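Local coordinates for cobalamin biosynthesis protein (Agrobacterium tumefaciens, PDB 3BY5) that probably takes part in cobalamin (vitamin B12) biosynthesis, although its precise activity has not been established, at residues K19-S23 with D24-A28; A105-G108 with A109-L113. All coordinates share one frame; numbering follows the deposited sequence.

Interaction 1: residues K19-S23 with D24-A28; sequences KGAAS and DAIIA
Ala22 and Ser23 begin helix 23-37 by offering their carbonyls to the first turn, where Ala25, Ile26 and Ile27 lie; Ala22 is the N-cap, with a methyl in place of a polar capping side chain. Ile27 N bonds to Ser23 O, 3.0 Å long with an N-H...O angle of 157°. The bonds to Ala22 O are weak: one comes from Ala25 N at 3.0 Å and one from Ile26 N at 3.4 Å.

The packed side belongs to Ile26. Its CG1 lies beside its own backbone N (chi1 -38°), which turns that branch back toward the loop and brings it near Ala22 O, while CD1 reaches on to the methyl of Ala21, 3.9 Å from CB. Ile15 and Cys17 of strand 11-17 and Leu56 and Ala59 of helix 54-62 surround the same side chain, tying the helix start to the sheet and to a neighbouring helix.

The other side faces solvent. Here Asp24 folds its carboxylate back toward the helix start, where the positive end of the helix dipole would probably suit its charge. Ala22, also exposed, puts its methyl against it: Asp24 OD1 sits 3.4 Å from Ala22 CB, with OD2 slightly farther from that carbon at 4.0 Å.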
ATOM      1  N   LYS A  19      -8.805  -0.213  17.880  1.00 87.39           N
ATOM      2  CA  LYS A  19      -7.588   0.436  18.384  1.00 88.30           C
ATOM      3  C   LYS A  19      -6.929  -0.420  19.459  1.00 86.11           C
ATOM      4  O   LYS A  19      -7.517  -0.678  20.513  1.00 86.98           O
ATOM      5  CB  LYS A  19      -7.904   1.826  18.958  1.00 89.27           C
ATOM      6  CG  LYS A  19      -8.458   2.852  17.969  1.00 91.27           C
ATOM      7  CD  LYS A  19      -9.027   4.055  18.720  1.00 91.35           C
ATOM      8  CE  LYS A  19      -9.768   5.016  17.802  1.00 92.70           C
ATOM      9  NZ  LYS A  19     -10.482   6.066  18.584  1.00 91.95           N
ATOM     10  N   GLY A  20      -5.715  -0.875  19.168  1.00 83.34           N
ATOM     11  CA  GLY A  20      -4.970  -1.734  20.074  1.00 81.45           C
ATOM     12  C   GLY A  20      -5.234  -3.186  19.747  1.00 81.49           C
ATOM     13  O   GLY A  20      -5.997  -3.862  20.443  1.00 84.12           O
ATOM     14  N   ALA A  21      -4.619  -3.653  18.665  1.00 78.46           N
ATOM     15  CA  ALA A  21      -4.706  -5.047  18.254  1.00 73.30           C
ATOM     16  C   ALA A  21      -3.296  -5.588  18.076  1.00 70.24           C
ATOM     17  O   ALA A  21      -2.468  -4.954  17.420  1.00 69.97           O
ATOM     18  CB  ALA A  21      -5.498  -5.175  16.965  1.00 72.61           C
ATOM     19  N   ALA A  22      -3.027  -6.742  18.684  1.00 67.21           N
ATOM     20  CA  ALA A  22      -1.719  -7.392  18.591  1.00 64.28           C
ATOM     21  C   ALA A  22      -1.491  -7.922  17.180  1.00 61.70           C
ATOM     22  O   ALA A  22      -2.435  -8.347  16.516  1.00 61.33           O
ATOM     23  CB  ALA A  22      -1.609  -8.520  19.609  1.00 64.01           C
ATOM     24  N   SER A  23      -0.237  -7.885  16.732  1.00 58.86           N
ATOM     25  CA  SER A  23       0.134  -8.330  15.391  1.00 58.27           C
ATOM     26  C   SER A  23      -0.233  -9.790  15.153  1.00 57.86           C
ATOM     27  O   SER A  23      -0.667 -10.158  14.067  1.00 57.79           O
ATOM     28  CB  SER A  23       1.629  -8.112  15.142  1.00 58.61           C
ATOM     29  OG  SER A  23       2.422  -8.960  15.953  1.00 63.35           O
ATOM     30  N   ASP A  24      -0.081 -10.602  16.197  1.00 59.27           N
ATOM     31  CA  ASP A  24      -0.404 -12.028  16.155  1.00 59.00           C
ATOM     32  C   ASP A  24      -1.908 -12.319  16.045  1.00 52.31           C
ATOM     33  O   ASP A  24      -2.296 -13.379  15.561  1.00 51.82           O
ATOM     34  CB  ASP A  24       0.215 -12.752  17.361  1.00 62.60           C
ATOM     35  CG  ASP A  24       0.152 -11.924  18.636  1.00 73.43           C
ATOM     36  OD1 ASP A  24      -0.929 -11.873  19.269  1.00 75.11           O
ATOM     37  OD2 ASP A  24       1.188 -11.321  19.003  1.00 81.71           O
ATOM     38  N   ALA A  25      -2.740 -11.377  16.490  1.00 45.60           N
ATOM     39  CA  ALA A  25      -4.188 -11.483  16.330  1.00 41.66           C
ATOM     40  C   ALA A  25      -4.579 -11.279  14.874  1.00 42.43           C
ATOM     41  O   ALA A  25      -5.427 -12.000  14.348  1.00 45.33           O
ATOM     42  CB  ALA A  25      -4.903 -10.482  17.212  1.00 39.21           C
ATOM     43  N   ILE A  26      -3.950 -10.292  14.238  1.00 40.15           N
ATOM     44  CA  ILE A  26      -4.130 -10.022  12.815  1.00 35.82           C
ATOM     45  C   ILE A  26      -3.663 -11.215  11.983  1.00 37.44           C
ATOM     46  O   ILE A  26      -4.363 -11.637  11.065  1.00 39.73           O
ATOM     47  CB  ILE A  26      -3.339  -8.768  12.354  1.00 34.57           C
ATOM     48  CG1 ILE A  26      -3.348  -7.634  13.402  1.00 37.13           C
ATOM     49  CG2 ILE A  26      -3.782  -8.314  10.968  1.00 35.80           C
ATOM     50  CD1 ILE A  26      -4.638  -6.871  13.557  1.00 35.46           C
ATOM     51  N   ILE A  27      -2.486 -11.753  12.323  1.00 37.53           N
ATOM     52  CA  ILE A  27      -1.885 -12.894  11.615  1.00 35.52           C
ATOM     53  C   ILE A  27      -2.790 -14.122  11.676  1.00 35.66           C
ATOM     54  O   ILE A  27      -3.064 -14.743  10.648  1.00 42.37           O
ATOM     55  CB  ILE A  27      -0.465 -13.229  12.155  1.00 36.40           C
ATOM     56  CG1 ILE A  27       0.534 -12.142  11.759  1.00 34.45           C
ATOM     57  CG2 ILE A  27       0.026 -14.582  11.628  1.00 40.62           C
ATOM     58  CD1 ILE A  27       1.859 -12.217  12.489  1.00 35.29           C
ATOM     59  N   ALA A  28      -3.266 -14.435  12.880  1.00 33.70           N
ATOM     60  CA  ALA A  28      -4.220 -15.516  13.114  1.00 31.57           C
ATOM     61  C   ALA A  28      -5.483 -15.360  12.278  1.00 34.58           C
ATOM     62  O   ALA A  28      -5.960 -16.328  11.690  1.00 38.27           O
ATOM     63  CB  ALA A  28      -4.578 -15.579  14.585  1.00 31.13           C
TER

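Interaction 2: residues A105-G108 with A109-L113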
ATOM      1  N   ALA A 105     -10.389  -1.578  -3.316  1.00 34.36           N
ATOM      2  CA  ALA A 105      -9.575  -0.472  -3.820  1.00 31.45           C
ATOM      3  C   ALA A 105      -8.174  -0.929  -4.183  1.00 32.41           C
ATOM      4  O   ALA A 105      -7.649  -0.562  -5.233  1.00 35.02           O
ATOM      5  CB  ALA A 105      -9.509   0.640  -2.809  1.00 31.74           C
ATOM      6  N   ALA A 106      -7.581  -1.739  -3.311  1.00 34.22           N
ATOM      7  CA  ALA A 106      -6.240  -2.261  -3.523  1.00 33.71           C
ATOM      8  C   ALA A 106      -6.205  -3.297  -4.636  1.00 36.01           C
ATOM      9  O   ALA A 106      -5.214  -3.400  -5.350  1.00 41.99           O
ATOM     10  CB  ALA A 106      -5.700  -2.843  -2.249  1.00 34.28           C
ATOM     11  N   ALA A 107      -7.284  -4.031  -4.773  1.00 37.28           N
ATOM     12  CA  ALA A 107      -7.455  -4.999  -5.813  1.00 39.02           C
ATOM     13  C   ALA A 107      -7.609  -4.370  -7.144  1.00 43.08           C
ATOM     14  O   ALA A 107      -7.061  -4.816  -8.095  1.00 45.84           O
ATOM     15  CB  ALA A 107      -8.612  -5.829  -5.538  1.00 35.32           C
ATOM     16  N   GLY A 108      -8.378  -3.318  -7.218  1.00 47.40           N
ATOM     17  CA  GLY A 108      -8.387  -2.545  -8.417  1.00 50.86           C
ATOM     18  C   GLY A 108      -9.567  -2.911  -9.225  1.00 52.62           C
ATOM     19  O   GLY A 108     -10.538  -3.368  -8.710  1.00 54.09           O
ATOM     20  N   ALA A 109      -9.484  -2.697 -10.514  1.00 57.79           N
ATOM     21  CA  ALA A 109     -10.637  -2.813 -11.364  1.00 58.03           C
ATOM     22  C   ALA A 109     -10.589  -4.196 -11.869  1.00 57.35           C
ATOM     23  O   ALA A 109      -9.547  -4.804 -11.834  1.00 59.35           O
ATOM     24  CB  ALA A 109     -10.515  -1.869 -12.474  1.00 59.23           C
ATOM     25  N   GLY A 110     -11.707  -4.700 -12.350  1.00 56.05           N
ATOM     26  CA  GLY A 110     -12.846  -4.990 -11.520  1.00 54.56           C
ATOM     27  C   GLY A 110     -12.666  -6.181 -10.619  1.00 54.17           C
ATOM     28  O   GLY A 110     -12.911  -7.294 -10.985  1.00 57.24           O
ATOM     29  N   ALA A 111     -12.258  -5.922  -9.407  1.00 49.87           N
ATOM     30  CA  ALA A 111     -12.286  -6.915  -8.392  1.00 46.90           C
ATOM     31  C   ALA A 111     -13.693  -7.172  -7.972  1.00 46.64           C
ATOM     32  O   ALA A 111     -14.580  -6.406  -8.250  1.00 48.20           O
ATOM     33  CB  ALA A 111     -11.500  -6.454  -7.259  1.00 45.78           C
ATOM     34  N   ARG A 112     -13.868  -8.261  -7.265  1.00 43.13           N
ATOM     35  CA  ARG A 112     -15.116  -8.629  -6.608  1.00 42.32           C
ATOM     36  C   ARG A 112     -14.811  -9.288  -5.266  1.00 39.85           C
ATOM     37  O   ARG A 112     -13.713  -9.810  -5.061  1.00 39.67           O
ATOM     38  CB  ARG A 112     -15.966  -9.536  -7.514  1.00 45.01           C
ATOM     39  CG  ARG A 112     -15.408 -10.932  -7.717  1.00 53.46           C
ATOM     40  CD  ARG A 112     -15.419 -11.359  -9.176  1.00 67.75           C
ATOM     41  NE  ARG A 112     -14.376 -12.360  -9.423  1.00 79.16           N
ATOM     42  CZ  ARG A 112     -13.166 -12.097  -9.918  1.00 82.06           C
ATOM     43  NH1 ARG A 112     -12.822 -10.857 -10.253  1.00 82.20           N
ATOM     44  NH2 ARG A 112     -12.294 -13.084 -10.089  1.00 81.17           N
ATOM     45  N   LEU A 113     -15.773  -9.236  -4.349  1.00 37.23           N
ATOM     46  CA  LEU A 113     -15.659  -9.932  -3.076  1.00 36.10           C
ATOM     47  C   LEU A 113     -16.051 -11.382  -3.273  1.00 39.38           C
ATOM     48  O   LEU A 113     -17.097 -11.664  -3.849  1.00 44.26           O
ATOM     49  CB  LEU A 113     -16.569  -9.293  -2.033  1.00 34.72           C
ATOM     50  CG  LEU A 113     -16.289  -7.853  -1.615  1.00 32.77           C
ATOM     51  CD1 LEU A 113     -17.459  -7.354  -0.809  1.00 30.67           C
ATOM     52  CD2 LEU A 113     -14.988  -7.733  -0.825  1.00 28.15           C
TER
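Gly108 and Ala111 meet through their backbones: Ala111 N donates to Gly108 O over 3.2 Å, closing a four-residue turn. The N-H points well at its acceptor (161°), yet the nitrogen stands tilted from the carbonyl plane by 35°. Gly108 is the first residue to leave helical geometry, and its positive phi swings the chain away from helix 98-107. Ala109 and Gly110 then carry it round in extended conformations, and by Arg112 it has become a strand. The turn brings the CA atoms of Ala107 and Ala111 to 5.8 Å from each other.

Across that gap two methyls face one another, Ala107 CB and Ala111 CB, 3.4 Å apart. Ala111 CB also lies 3.5 Å from Gly108 O, beside the bond its own N-H makes, and Leu104 of the helix helps to bury it. Ala109 is turned the other way, its methyl exposed on the outside of the bend.

This is a helix-to-strand connection of the alpha/beta fold: helix 98-107 ends here and strand 112-120, outermost on its side of the sheet within this chain, begins. Arg112 shares backbone hydrogen bonding with Met129 of the antiparallel neighbour 123-129, and Ser89 OG bonds to Ala111 O.

The Arg112 side chain bends back alongside the turn. CG lies between the backbone N and the carbonyl carbon (chi1 70°), and the turns farther along the chain carry the guanidinium toward Gly110 O, which lies in its plane at the edge. Arg112 NH1 is 3.6 Å from Gly110 O, while NH2 makes a weak hydrogen bond to Thr130 O.

Overall arrangement
Interaction 1 comes first along the chain and interaction 2 later, with centres about 24 Å apart, nearest atoms about 14 Å apart, and the centre of the chain between them. They share no helix or strand, but both are junctions of one mixed five-stranded sheet. At 19-28 the chain leaves strand 11-17, the middle strand, and enters helix 23-37, which leads on to the parallel neighbour 43-46. At 105-113 it does the reverse, passing from helix 98-107 into strand 112-120, at an edge of the sheet within this chain. Strand 123-129, lying between 11-17 and 112-120, links the two junctions through the sheet. All four segments belong to the CbiG C-terminal family region.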